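Local atomic coordinates of putative TetR-family transcriptional regulator (Rhodococcus sp., PDB entry 2G3B), a protein that probably binds operator DNA through an N-terminal helix-turn-helix domain and represses transcription, as TetR-family regulators generally do. Residues A15-G20 against N97-N102; L50-L55 against R115-R120; G86-R91 against D175-L180; A124-I129 against P150-M155. One frame throughout, in Å; residues are numbered along the deposited sequence. Where two conformers were deposited one is given.

Contact 1 (A15-G20 against N97-N102); sequences AIAQRG and NSLAWN
A17 and A100 bring their helices into backbone contact: their CA atoms are 3.9 Å apart, and the axes of 15-20 and 97-102 pass at 7.5 Å with an angle of 61°. Neither methyl points straight at the opposing helix. They slide past each other, so that A17 CB ends up against the L99-A100 step of the other helix, 3.7 Å from L99 CB and close to A100 N. A100 CB in turn lies near A17 N and the CG2 branch of I16. With CG1 beside the backbone N of I16 (chi1 -61°), CG2 takes the position anti to that N and comes alongside A100, 3.8 Å from A100 O. The other branch of I16, ending in CD1, runs off toward L51 on helix 47-66.

L99 comes from the other helix with its CB directed at 15-20, and its CD1 extends beside Q18. Q18 starts out pointing away, but the bend at chi2 (-57°) swings its amide back until OE1 lies 4.2 Å from L99 CD1, the edge of the contact. L99 also packs on V109 of the second subunit.

Between the two segments everything is van der Waals contact. With only methyls and short branches at the crossing point, what joins the helices is close dispersion packing: two small alanines let helix 2-23 of the DNA-binding domain lie directly on helix 92-110 of the C-terminal domain.

Contact 2 (L50-L55 against R115-R120); sequences LLEAAL and RDPLAR
E52 and R120 form the polar edge of this contact, while L55, P117 and L118 fill its buried side. The salt bridge runs from R120 NH2 to E52 OE1 at 3.0 Å. As a hydrogen bond it is weak, with only 130° at the hydrogen, although OE1 lies at the edge of the guanidinium and near its plane. The carboxylate and guanidinium planes are turned 66° apart, so the two groups do not pair side by side. R120 bends at its third torsion, folding its guanidinium back over its own helix, where D116 O sits above the centre of one face.

The apolar contacts centre on P117, whose CB is directed at helix 47-66. It touches L55 CD1 at 3.7 Å and also meets the aliphatic base of E52, with P117 CB to E52 CB at 4.0 Å; the glutamate chain crosses the proline at about a right angle. L55 splits its two methyls between neighbours: CD1 takes the proline, CD2 takes L118 CD1 at 3.6 Å.

One water joins the backbones, donating to E52 O at 3.1 Å and to P117 O at 3.2 Å. It occupies the layer between helices whose axes are 9.4 Å apart and nearly parallel, at 16°.

Helix 92-110 closes the buried side, with L104 against L55 and W101 against both L55 and L118. Helix 2-23 packs against L50 and L51, so this part of helix 47-66 has helix 2-23 and helix 115-139 as neighbours; L118 and A119 of the latter also touch E170 of the second subunit.

Contact 3 (G86-R91 against D175-L180); sequences GEIQDR and DARSHL
I88 and R177 join the loop between helices 76-86 and 92-110 to helix 173-188, within the all-helical C-terminal domain of this TetR-type protein. The tight part is apolar. The CB of I88 is directed at the helix, and its two branches spread over one turn: CG2 meets A176 CB at 4.0 Å, and CD1 reaches L180 CD1 at 4.1 Å. S163 and W166 of helix 148-167 also pack on I88, while L85 lies against L180.

The outer side is looser and polar. R177 leaves its helix beside the loop, and a bend at chi3 (60°) turns its guanidinium toward the backbone. NH1 then donates to I88 O at 3.0 Å, nearly straight at 162°, with the oxygen in the guanidinium plane. Q89 adds CG, 3.7 Å from R177 NH1.

The loop supplies its own stiffening here. Q89 NE2 bonds to G86 O at 2.9 Å, fixing the amide so that its oxygen faces R91. That arginine, itself salt-bridged to E68, grips Q89 OE1 side-on with two nitrogens: NH2 lies in the carbonyl plane, on a lone pair of OE1, whereas NE sits above that plane, each at 2.9 Å.

Contact 4 (A124-I129 against P150-M155); sequences AWVSEI and PTAVTM
V126 and I129, one turn apart on helix 115-139, receive A152 of helix 148-167 between them. Ahead of V126, W125 turns its indole along the flank of the contact toward T156, V159 and E160, further along helix 148-167.

V126 gives the first real contact. Its CG1, anti to the backbone N (chi1 168°), lies 3.8 Å from A152 CB and 4.0 Å from V153 CG2, so one methyl touches two successive residues of the other helix. The carbonyl of V126 is close as well, with O only 3.4 Å from A152 CB; the alanine methyl rests against backbone as much as against side chain.

E128 faces aside and forms a salt bridge with R66. I129 then directs its CB toward 150-155. Its CG2 meets A152 CB at 3.7 Å on the other flank of that methyl from V126, and its CA is 5.3 Å from that of A152. Beyond it lies the selenomethionine M155, whose CE comes toward the isoleucine; that pair is modelled too close to be trusted in detail. L84 of helix 76-86 packs on both I129 and M155.

The axes pass at 8.4 Å and 119°, a steep crossing centred on a small residue. Helix 148-167 also meets the second subunit here, where V153 and T154 pack on its H179, consistent with the helical dimer interface of TetR-family C-terminal domains.

Overall arrangement
All four contacts are largely buried, yet they differ in what they join. Contacts 1 and 2 tie the DNA-binding domain to the C-terminal domain and touch each other through W101 and I16; contact 1 is wholly van der Waals, contact 2 adds a water and a salt bridge at its rim. Contacts 3 and 4 lie within the C-terminal domain, meeting where E87 packs on W125. Contact 3 alone uses a loop and has the straightest bond between segments, whereas contact 4 is apolar like contact 1. Contacts 2 and 4 share helix 115-139, their centres about 17 Å apart. Contacts 2 and 3 lie on opposite sides of the chain's centre.

Contact 1 (A15-G20 against N97-N102)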
loop_
_atom_site.group_PDB
_atom_site.type_symbol
_atom_site.label_atom_id
_atom_site.label_comp_id
_atom_site.label_asym_id
_atom_site.label_seq_id
_atom_site.Cartn_x
_atom_site.Cartn_y
_atom_site.Cartn_z
ATOM N N ALA A 15 8.827 4.066 17.280
ATOM C CA ALA A 15 8.095 5.323 17.276
ATOM C C ALA A 15 7.314 5.522 15.996
ATOM O O ALA A 15 6.103 5.831 15.983
ATOM C CB ALA A 15 9.094 6.501 17.513
ATOM N N ILE A 16 7.974 5.294 14.893
ATOM C CA ILE A 16 7.261 5.378 13.634
ATOM C C ILE A 16 6.116 4.371 13.526
ATOM O O ILE A 16 5.004 4.765 13.161
ATOM C CB ILE A 16 8.196 5.295 12.441
ATOM C CG1 ILE A 16 9.198 6.486 12.508
ATOM C CG2 ILE A 16 7.343 5.363 11.112
ATOM C CD1 ILE A 16 10.439 6.318 11.595
ATOM N N ALA A 17 6.378 3.100 13.839
ATOM C CA ALA A 17 5.359 2.071 13.772
ATOM C C ALA A 17 4.118 2.387 14.643
ATOM O O ALA A 17 2.971 2.130 14.219
ATOM C CB ALA A 17 5.950 0.697 14.156
ATOM N N GLN A 18 4.364 2.947 15.826
ATOM C CA GLN A 18 3.338 3.066 16.848
ATOM C C GLN A 18 2.591 4.392 16.822
ATOM O O GLN A 18 1.393 4.433 17.153
ATOM C CB GLN A 18 3.987 2.911 18.254
ATOM C CG GLN A 18 4.443 1.453 18.537
ATOM C CD GLN A 18 3.306 0.416 18.420
ATOM O OE1 GLN A 18 3.312 -0.476 17.541
ATOM N NE2 GLN A 18 2.324 0.526 19.315
ATOM N N ARG A 19 3.301 5.457 16.471
ATOM C CA ARG A 19 2.818 6.839 16.650
ATOM C C ARG A 19 2.846 7.618 15.321
ATOM O O ARG A 19 2.354 8.742 15.221
ATOM C CB ARG A 19 3.691 7.545 17.697
ATOM C CG ARG A 19 3.547 7.027 19.170
ATOM C CD ARG A 19 4.409 7.887 20.161
ATOM N NE ARG A 19 5.812 7.430 20.255
ATOM C CZ ARG A 19 6.791 8.040 20.941
ATOM N NH1 ARG A 19 6.564 9.174 21.639
ATOM N NH2 ARG A 19 8.028 7.517 20.941
ATOM N N GLY A 20 3.402 6.981 14.301
ATOM C CA GLY A 20 3.572 7.558 12.988
ATOM C C GLY A 20 4.679 8.598 12.970
ATOM O O GLY A 20 5.271 8.921 13.990
ATOM N N ASN A 97 8.384 -3.727 11.382
ATOM C CA ASN A 97 8.977 -3.176 10.151
ATOM C C ASN A 97 7.869 -2.778 9.193
ATOM O O ASN A 97 7.928 -1.756 8.539
ATOM C CB ASN A 97 9.709 -4.275 9.322
ATOM C CG ASN A 97 11.147 -4.447 9.719
ATOM O OD1 ASN A 97 11.705 -3.614 10.470
ATOM N ND2 ASN A 97 11.792 -5.548 9.208
ATOM N N SER A 98 6.880 -3.672 9.101
ATOM C CA SER A 98 5.749 -3.499 8.208
ATOM C C SER A 98 4.863 -2.294 8.567
ATOM O O SER A 98 4.516 -1.498 7.671
ATOM C CB SER A 98 4.992 -4.833 8.134
ATOM O OG SER A 98 3.974 -4.695 7.201
ATOM N N LEU A 99 4.537 -2.127 9.867
ATOM C CA LEU A 99 3.845 -0.961 10.345
ATOM C C LEU A 99 4.582 0.332 10.032
ATOM O O LEU A 99 3.941 1.292 9.586
ATOM C CB LEU A 99 3.571 -1.014 11.871
ATOM C CG LEU A 99 2.587 -2.066 12.329
ATOM C CD1 LEU A 99 2.829 -2.370 13.847
ATOM C CD2 LEU A 99 1.121 -1.541 12.014
ATOM N N ALA A 100 5.889 0.374 10.310
ATOM C CA ALA A 100 6.722 1.581 10.099
ATOM C C ALA A 100 6.785 1.910 8.614
ATOM O O ALA A 100 6.570 3.047 8.237
ATOM C CB ALA A 100 8.122 1.384 10.659
ATOM N N TRP A 101 6.955 0.890 7.759
ATOM C CA TRP A 101 6.997 1.123 6.325
ATOM C C TRP A 101 5.640 1.637 5.837
ATOM O O TRP A 101 5.584 2.568 5.058
ATOM C CB TRP A 101 7.364 -0.186 5.599
ATOM C CG TRP A 101 7.648 -0.004 4.194
ATOM C CD1 TRP A 101 6.757 -0.122 3.137
ATOM C CD2 TRP A 101 8.918 0.318 3.623
ATOM N NE1 TRP A 101 7.428 0.135 1.958
ATOM C CE2 TRP A 101 8.744 0.405 2.226
ATOM C CE3 TRP A 101 10.183 0.592 4.163
ATOM C CZ2 TRP A 101 9.809 0.712 1.349
ATOM C CZ3 TRP A 101 11.229 0.901 3.299
ATOM C CH2 TRP A 101 11.028 0.951 1.900
ATOM N N ASN A 102 4.559 0.987 6.255
ATOM C CA ASN A 102 3.201 1.426 5.967
ATOM C C ASN A 102 2.977 2.916 6.287
ATOM O O ASN A 102 2.432 3.667 5.462
ATOM C CB ASN A 102 2.229 0.565 6.800
ATOM C CG ASN A 102 0.836 0.508 6.198
ATOM O OD1 ASN A 102 -0.096 1.089 6.731
ATOM N ND2 ASN A 102 0.697 -0.189 5.086
#

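Contact 2 (L50-L55 against R115-R120)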
loop_
_atom_site.group_PDB
_atom_site.type_symbol
_atom_site.label_atom_id
_atom_site.label_comp_id
_atom_site.label_asym_id
_atom_site.label_seq_id
_atom_site.Cartn_x
_atom_site.Cartn_y
_atom_site.Cartn_z
ATOM N N LEU A 50 17.442 11.628 10.095
ATOM C CA LEU A 50 16.984 10.534 10.980
ATOM C C LEU A 50 16.049 9.587 10.227
ATOM O O LEU A 50 16.215 8.346 10.254
ATOM C CB LEU A 50 16.328 11.091 12.311
ATOM C CG LEU A 50 15.751 10.041 13.324
ATOM C CD1 LEU A 50 16.884 9.152 13.851
ATOM C CD2 LEU A 50 14.957 10.633 14.522
ATOM N N LEU A 51 15.086 10.159 9.510
ATOM C CA LEU A 51 14.052 9.339 8.853
ATOM C C LEU A 51 14.663 8.556 7.689
ATOM O O LEU A 51 14.376 7.346 7.507
ATOM C CB LEU A 51 12.896 10.226 8.360
ATOM C CG LEU A 51 12.030 10.870 9.461
ATOM C CD1 LEU A 51 11.082 11.913 8.911
ATOM C CD2 LEU A 51 11.263 9.841 10.234
ATOM N N GLU A 52 15.498 9.240 6.908
ATOM C CA GLU A 52 16.262 8.566 5.846
ATOM C C GLU A 52 17.011 7.368 6.408
ATOM O O GLU A 52 16.904 6.274 5.905
ATOM C CB GLU A 52 17.256 9.504 5.195
ATOM C CG GLU A 52 18.132 8.740 4.161
ATOM C CD GLU A 52 19.029 9.653 3.302
ATOM O OE1 GLU A 52 18.520 10.650 2.747
ATOM O OE2 GLU A 52 20.242 9.364 3.170
ATOM N N ALA A 53 17.759 7.566 7.495
ATOM C CA ALA A 53 18.498 6.461 8.096
ATOM C C ALA A 53 17.571 5.377 8.663
ATOM O O ALA A 53 17.901 4.166 8.602
ATOM C CB ALA A 53 19.497 6.999 9.169
ATOM N N ALA A 54 16.400 5.771 9.183
ATOM C CA ALA A 54 15.411 4.786 9.674
ATOM C C ALA A 54 14.795 3.976 8.516
ATOM O O ALA A 54 14.618 2.781 8.621
ATOM C CB ALA A 54 14.279 5.450 10.474
ATOM N N LEU A 55 14.462 4.643 7.419
ATOM C CA LEU A 55 14.058 3.906 6.230
ATOM C C LEU A 55 15.087 2.813 5.909
ATOM O O LEU A 55 14.724 1.658 5.727
ATOM C CB LEU A 55 13.883 4.884 5.074
ATOM C CG LEU A 55 12.520 5.558 4.959
ATOM C CD1 LEU A 55 12.652 6.890 4.184
ATOM C CD2 LEU A 55 11.507 4.600 4.257
ATOM N N ARG A 115 9.954 11.704 0.230
ATOM C CA ARG A 115 9.769 10.985 -1.066
ATOM C C ARG A 115 11.066 10.477 -1.625
ATOM O O ARG A 115 11.138 9.288 -2.048
ATOM C CB ARG A 115 9.065 11.881 -2.102
ATOM C CG ARG A 115 7.606 12.122 -1.766
ATOM C CD ARG A 115 7.029 13.108 -2.763
ATOM N NE ARG A 115 5.592 13.280 -2.487
ATOM C CZ ARG A 115 4.786 14.006 -3.249
ATOM N NH1 ARG A 115 5.271 14.633 -4.336
ATOM N NH2 ARG A 115 3.508 14.109 -2.932
ATOM N N ASP A 116 12.098 11.339 -1.638
ATOM C CA ASP A 116 13.402 10.925 -2.225
ATOM C C ASP A 116 14.064 9.768 -1.431
ATOM O O ASP A 116 14.463 8.773 -2.013
ATOM C CB ASP A 116 14.374 12.117 -2.382
ATOM C CG ASP A 116 14.064 12.963 -3.618
ATOM O OD1 ASP A 116 13.220 12.558 -4.456
ATOM O OD2 ASP A 116 14.690 14.007 -3.772
ATOM N N PRO A 117 14.188 9.894 -0.103
ATOM C CA PRO A 117 14.714 8.726 0.620
ATOM C C PRO A 117 13.877 7.448 0.439
ATOM O O PRO A 117 14.455 6.382 0.256
ATOM C CB PRO A 117 14.699 9.155 2.124
ATOM C CG PRO A 117 14.401 10.553 2.148
ATOM C CD PRO A 117 13.971 11.056 0.786
ATOM N N LEU A 118 12.551 7.549 0.544
ATOM C CA LEU A 118 11.696 6.371 0.389
ATOM C C LEU A 118 11.879 5.740 -0.992
ATOM O O LEU A 118 11.881 4.521 -1.113
ATOM C CB LEU A 118 10.209 6.737 0.578
ATOM C CG LEU A 118 9.139 5.635 0.445
ATOM C CD1 LEU A 118 9.452 4.404 1.345
ATOM C CD2 LEU A 118 7.762 6.206 0.749
ATOM N N ALA A 119 11.962 6.569 -2.021
ATOM C CA ALA A 119 12.187 6.095 -3.409
ATOM C C ALA A 119 13.509 5.339 -3.500
ATOM O O ALA A 119 13.605 4.280 -4.135
ATOM C CB ALA A 119 12.171 7.272 -4.385
ATOM N N ARG A 120 14.525 5.850 -2.805
ATOM C CA ARG A 120 15.864 5.238 -2.895
ATOM C C ARG A 120 15.827 3.934 -2.172
ATOM O O ARG A 120 16.399 2.971 -2.659
ATOM C CB ARG A 120 16.933 6.135 -2.266
ATOM C CG ARG A 120 17.400 7.300 -3.187
ATOM C CD ARG A 120 18.593 8.066 -2.599
ATOM N NE ARG A 120 18.280 8.830 -1.380
ATOM C CZ ARG A 120 17.998 10.137 -1.325
ATOM N NH1 ARG A 120 17.921 10.890 -2.407
ATOM N NH2 ARG A 120 17.750 10.694 -0.154
HETATM O O HOH W 1 16.291 6.366 2.835
#

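Contact 3 (G86-R91 against D175-L180)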
loop_
_atom_site.group_PDB
_atom_site.type_symbol
_atom_site.label_atom_id
_atom_site.label_comp_id
_atom_site.label_asym_id
_atom_site.label_seq_id
_atom_site.Cartn_x
_atom_site.Cartn_y
_atom_site.Cartn_z
ATOM N N GLY A 86 8.922 -13.689 3.269
ATOM C CA GLY A 86 9.601 -13.159 4.462
ATOM C C GLY A 86 9.064 -11.807 4.952
ATOM O O GLY A 86 9.244 -11.457 6.129
ATOM N N GLU A 87 8.400 -11.071 4.058
ATOM C CA GLU A 87 7.812 -9.734 4.340
ATOM C C GLU A 87 6.554 -9.755 5.206
ATOM O O GLU A 87 6.155 -8.741 5.845
ATOM C CB GLU A 87 7.442 -9.081 2.983
ATOM C CG GLU A 87 8.597 -8.914 1.995
ATOM C CD GLU A 87 9.651 -7.888 2.487
ATOM O OE1 GLU A 87 9.332 -7.029 3.319
ATOM O OE2 GLU A 87 10.796 -7.955 2.026
ATOM N N ILE A 88 5.891 -10.902 5.196
ATOM C CA ILE A 88 4.607 -11.062 5.873
ATOM C C ILE A 88 4.635 -12.301 6.747
ATOM O O ILE A 88 4.471 -13.408 6.268
ATOM C CB ILE A 88 3.374 -11.007 4.919
ATOM C CG1 ILE A 88 3.337 -9.668 4.158
ATOM C CG2 ILE A 88 2.045 -11.295 5.711
ATOM C CD1 ILE A 88 2.304 -9.633 3.018
ATOM N N GLN A 89 4.849 -12.067 8.053
ATOM C CA GLN A 89 5.069 -13.111 9.070
ATOM C C GLN A 89 4.599 -12.577 10.386
ATOM O O GLN A 89 4.729 -11.384 10.640
ATOM C CB GLN A 89 6.577 -13.484 9.273
ATOM C CG GLN A 89 7.347 -13.801 8.023
ATOM C CD GLN A 89 8.738 -14.379 8.333
ATOM O OE1 GLN A 89 8.860 -15.381 9.047
ATOM N NE2 GLN A 89 9.781 -13.728 7.828
ATOM N N ASP A 90 4.015 -13.450 11.199
ATOM C CA ASP A 90 3.584 -13.120 12.562
ATOM C C ASP A 90 4.792 -13.228 13.497
ATOM O O ASP A 90 4.863 -14.159 14.336
ATOM C CB ASP A 90 2.532 -14.132 13.051
ATOM C CG ASP A 90 1.221 -14.046 12.294
ATOM O OD1 ASP A 90 0.880 -12.950 11.792
ATOM O OD2 ASP A 90 0.521 -15.102 12.170
ATOM N N ARG A 91 5.769 -12.362 13.273
ATOM C CA ARG A 91 6.956 -12.204 14.143
ATOM C C ARG A 91 7.068 -10.729 14.485
ATOM O O ARG A 91 6.825 -9.883 13.656
ATOM C CB ARG A 91 8.249 -12.604 13.463
ATOM C CG ARG A 91 8.255 -14.040 12.990
ATOM C CD ARG A 91 9.676 -14.546 13.010
ATOM N NE ARG A 91 10.046 -15.093 11.725
ATOM C CZ ARG A 91 11.282 -15.440 11.394
ATOM N NH1 ARG A 91 12.288 -15.297 12.263
ATOM N NH2 ARG A 91 11.501 -15.943 10.185
ATOM N N ASP A 175 -3.525 -16.164 4.636
ATOM C CA ASP A 175 -4.096 -15.833 3.326
ATOM C C ASP A 175 -3.101 -15.028 2.501
ATOM O O ASP A 175 -2.861 -15.308 1.338
ATOM C CB ASP A 175 -5.410 -15.020 3.463
ATOM C CG ASP A 175 -6.636 -15.910 3.492
ATOM O OD1 ASP A 175 -6.492 -17.155 3.714
ATOM O OD2 ASP A 175 -7.738 -15.366 3.294
ATOM N N ALA A 176 -2.549 -13.995 3.116
ATOM C CA ALA A 176 -1.569 -13.119 2.441
ATOM C C ALA A 176 -0.330 -13.897 1.908
ATOM O O ALA A 176 0.120 -13.684 0.785
ATOM C CB ALA A 176 -1.165 -11.936 3.405
ATOM N N ARG A 177 0.197 -14.822 2.723
ATOM C CA ARG A 177 1.307 -15.689 2.287
ATOM C C ARG A 177 0.924 -16.593 1.127
ATOM O O ARG A 177 1.707 -16.749 0.187
ATOM C CB ARG A 177 1.843 -16.484 3.504
ATOM C CG ARG A 177 2.531 -15.507 4.493
ATOM C CD ARG A 177 2.833 -16.186 5.911
ATOM N NE ARG A 177 3.729 -17.361 5.743
ATOM C CZ ARG A 177 5.053 -17.262 5.632
ATOM N NH1 ARG A 177 5.653 -16.070 5.622
ATOM N NH2 ARG A 177 5.778 -18.348 5.533
ATOM N N SER A 178 -0.269 -17.175 1.206
ATOM C CA SER A 178 -0.731 -18.101 0.187
ATOM C C SER A 178 -0.873 -17.303 -1.082
ATOM O O SER A 178 -0.547 -17.818 -2.143
ATOM C CB SER A 178 -2.108 -18.668 0.504
ATOM O OG SER A 178 -2.441 -19.648 -0.504
ATOM N N HIS A 179 -1.368 -16.044 -1.008
ATOM C CA HIS A 179 -1.594 -15.299 -2.301
ATOM C C HIS A 179 -0.267 -14.938 -2.961
ATOM O O HIS A 179 -0.135 -14.947 -4.209
ATOM C CB HIS A 179 -2.370 -13.991 -2.072
ATOM C CG HIS A 179 -3.748 -14.161 -1.494
ATOM N ND1 HIS A 179 -4.471 -15.326 -1.598
ATOM C CD2 HIS A 179 -4.528 -13.298 -0.789
ATOM C CE1 HIS A 179 -5.619 -15.191 -0.966
ATOM N NE2 HIS A 179 -5.699 -13.953 -0.519
ATOM N N LEU A 180 0.726 -14.600 -2.138
ATOM C CA LEU A 180 2.068 -14.329 -2.667
ATOM C C LEU A 180 2.645 -15.556 -3.334
ATOM O O LEU A 180 3.282 -15.466 -4.393
ATOM C CB LEU A 180 3.044 -13.850 -1.570
ATOM C CG LEU A 180 2.884 -12.383 -1.145
ATOM C CD1 LEU A 180 3.712 -12.144 0.118
ATOM C CD2 LEU A 180 3.352 -11.456 -2.234
#

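Contact 4 (A124-I129 against P150-M155)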
loop_
_atom_site.group_PDB
_atom_site.type_symbol
_atom_site.label_atom_id
_atom_site.label_comp_id
_atom_site.label_asym_id
_atom_site.label_seq_id
_atom_site.Cartn_x
_atom_site.Cartn_y
_atom_site.Cartn_z
ATOM N N ALA A 124 16.195 0.003 -3.767
ATOM C CA ALA A 124 17.109 -1.029 -3.298
ATOM C C ALA A 124 16.385 -2.385 -3.093
ATOM O O ALA A 124 16.885 -3.426 -3.504
ATOM C CB ALA A 124 17.790 -0.542 -1.989
ATOM N N TRP A 125 15.192 -2.349 -2.515
ATOM C CA TRP A 125 14.387 -3.558 -2.351
ATOM C C TRP A 125 14.014 -4.136 -3.718
ATOM O O TRP A 125 14.192 -5.344 -3.994
ATOM C CB TRP A 125 13.120 -3.213 -1.539
ATOM C CG TRP A 125 12.138 -4.326 -1.326
ATOM C CD1 TRP A 125 12.378 -5.691 -1.381
ATOM C CD2 TRP A 125 10.733 -4.170 -1.017
ATOM N NE1 TRP A 125 11.165 -6.375 -1.132
ATOM C CE2 TRP A 125 10.163 -5.464 -0.928
ATOM C CE3 TRP A 125 9.900 -3.046 -0.867
ATOM C CZ2 TRP A 125 8.802 -5.674 -0.639
ATOM C CZ3 TRP A 125 8.548 -3.236 -0.595
ATOM C CH2 TRP A 125 8.009 -4.539 -0.483
ATOM N N VAL A 126 13.484 -3.283 -4.562
ATOM C CA VAL A 126 13.136 -3.675 -5.941
ATOM C C VAL A 126 14.321 -4.354 -6.684
ATOM O O VAL A 126 14.164 -5.368 -7.366
ATOM C CB VAL A 126 12.665 -2.415 -6.702
ATOM C CG1 VAL A 126 12.564 -2.708 -8.236
ATOM C CG2 VAL A 126 11.238 -1.988 -6.182
ATOM N N SER A 127 15.514 -3.797 -6.514
ATOM C CA SER A 127 16.719 -4.287 -7.171
ATOM C C SER A 127 17.105 -5.697 -6.761
ATOM O O SER A 127 17.603 -6.466 -7.584
ATOM C CB SER A 127 17.879 -3.297 -6.949
ATOM O OG SER A 127 18.986 -3.642 -7.727
ATOM N N GLU A 128 16.864 -6.070 -5.498
ATOM C CA GLU A 128 17.154 -7.452 -5.072
ATOM C C GLU A 128 16.277 -8.394 -5.844
ATOM O O GLU A 128 16.725 -9.447 -6.289
ATOM C CB GLU A 128 16.820 -7.674 -3.592
ATOM C CG GLU A 128 17.456 -6.741 -2.640
ATOM C CD GLU A 128 16.953 -6.993 -1.161
ATOM O OE1 GLU A 128 16.232 -7.987 -0.910
ATOM O OE2 GLU A 128 17.267 -6.192 -0.279
ATOM N N ILE A 129 15.010 -8.012 -6.009
ATOM C CA ILE A 129 14.059 -8.837 -6.736
ATOM C C ILE A 129 14.351 -8.848 -8.240
ATOM O O ILE A 129 14.382 -9.925 -8.864
ATOM C CB ILE A 129 12.606 -8.366 -6.505
ATOM C CG1 ILE A 129 12.196 -8.502 -5.026
ATOM C CG2 ILE A 129 11.649 -9.174 -7.394
ATOM C CD1 ILE A 129 12.141 -9.988 -4.553
ATOM N N PRO A 150 10.043 -3.958 -14.321
ATOM C CA PRO A 150 8.596 -3.902 -14.052
ATOM C C PRO A 150 8.031 -5.014 -13.197
ATOM O O PRO A 150 7.152 -4.756 -12.371
ATOM C CB PRO A 150 7.995 -3.959 -15.460
ATOM C CG PRO A 150 9.039 -3.286 -16.257
ATOM C CD PRO A 150 10.304 -3.833 -15.762
ATOM N N THR A 151 8.495 -6.236 -13.403
ATOM C CA THR A 151 8.069 -7.387 -12.612
ATOM C C THR A 151 8.422 -7.214 -11.117
ATOM O O THR A 151 7.613 -7.510 -10.230
ATOM C CB THR A 151 8.657 -8.682 -13.181
ATOM O OG1 THR A 151 8.255 -8.821 -14.575
ATOM C CG2 THR A 151 8.100 -9.893 -12.444
ATOM N N ALA A 152 9.625 -6.718 -10.860
ATOM C CA ALA A 152 10.122 -6.530 -9.498
ATOM C C ALA A 152 9.357 -5.401 -8.868
ATOM O O ALA A 152 8.990 -5.488 -7.700
ATOM C CB ALA A 152 11.619 -6.209 -9.529
ATOM N N VAL A 153 9.085 -4.354 -9.646
ATOM C CA VAL A 153 8.262 -3.231 -9.167
ATOM C C VAL A 153 6.884 -3.767 -8.774
ATOM O O VAL A 153 6.351 -3.471 -7.693
ATOM C CB VAL A 153 8.113 -2.090 -10.223
ATOM C CG1 VAL A 153 6.980 -1.103 -9.815
ATOM C CG2 VAL A 153 9.454 -1.319 -10.375
ATOM N N THR A 154 6.310 -4.570 -9.663
ATOM C CA THR A 154 4.996 -5.126 -9.459
ATOM C C THR A 154 4.908 -6.082 -8.246
ATOM O O THR A 154 3.991 -5.997 -7.430
ATOM C CB THR A 154 4.558 -5.784 -10.798
ATOM O OG1 THR A 154 4.456 -4.736 -11.727
ATOM C CG2 THR A 154 3.229 -6.434 -10.680
HETATM N N MSE A 155 5.873 -6.980 -8.122
HETATM C CA MSE A 155 5.841 -7.925 -7.018
HETATM C C MSE A 155 6.007 -7.232 -5.689
HETATM O O MSE A 155 5.306 -7.552 -4.736
HETATM C CB MSE A 155 6.901 -8.991 -7.187
HETATM C CG MSE A 155 6.526 -9.983 -8.251
HETATM SE SE MSE A 155 7.937 -11.209 -8.693
HETATM C CE MSE A 155 9.134 -10.897 -7.204
#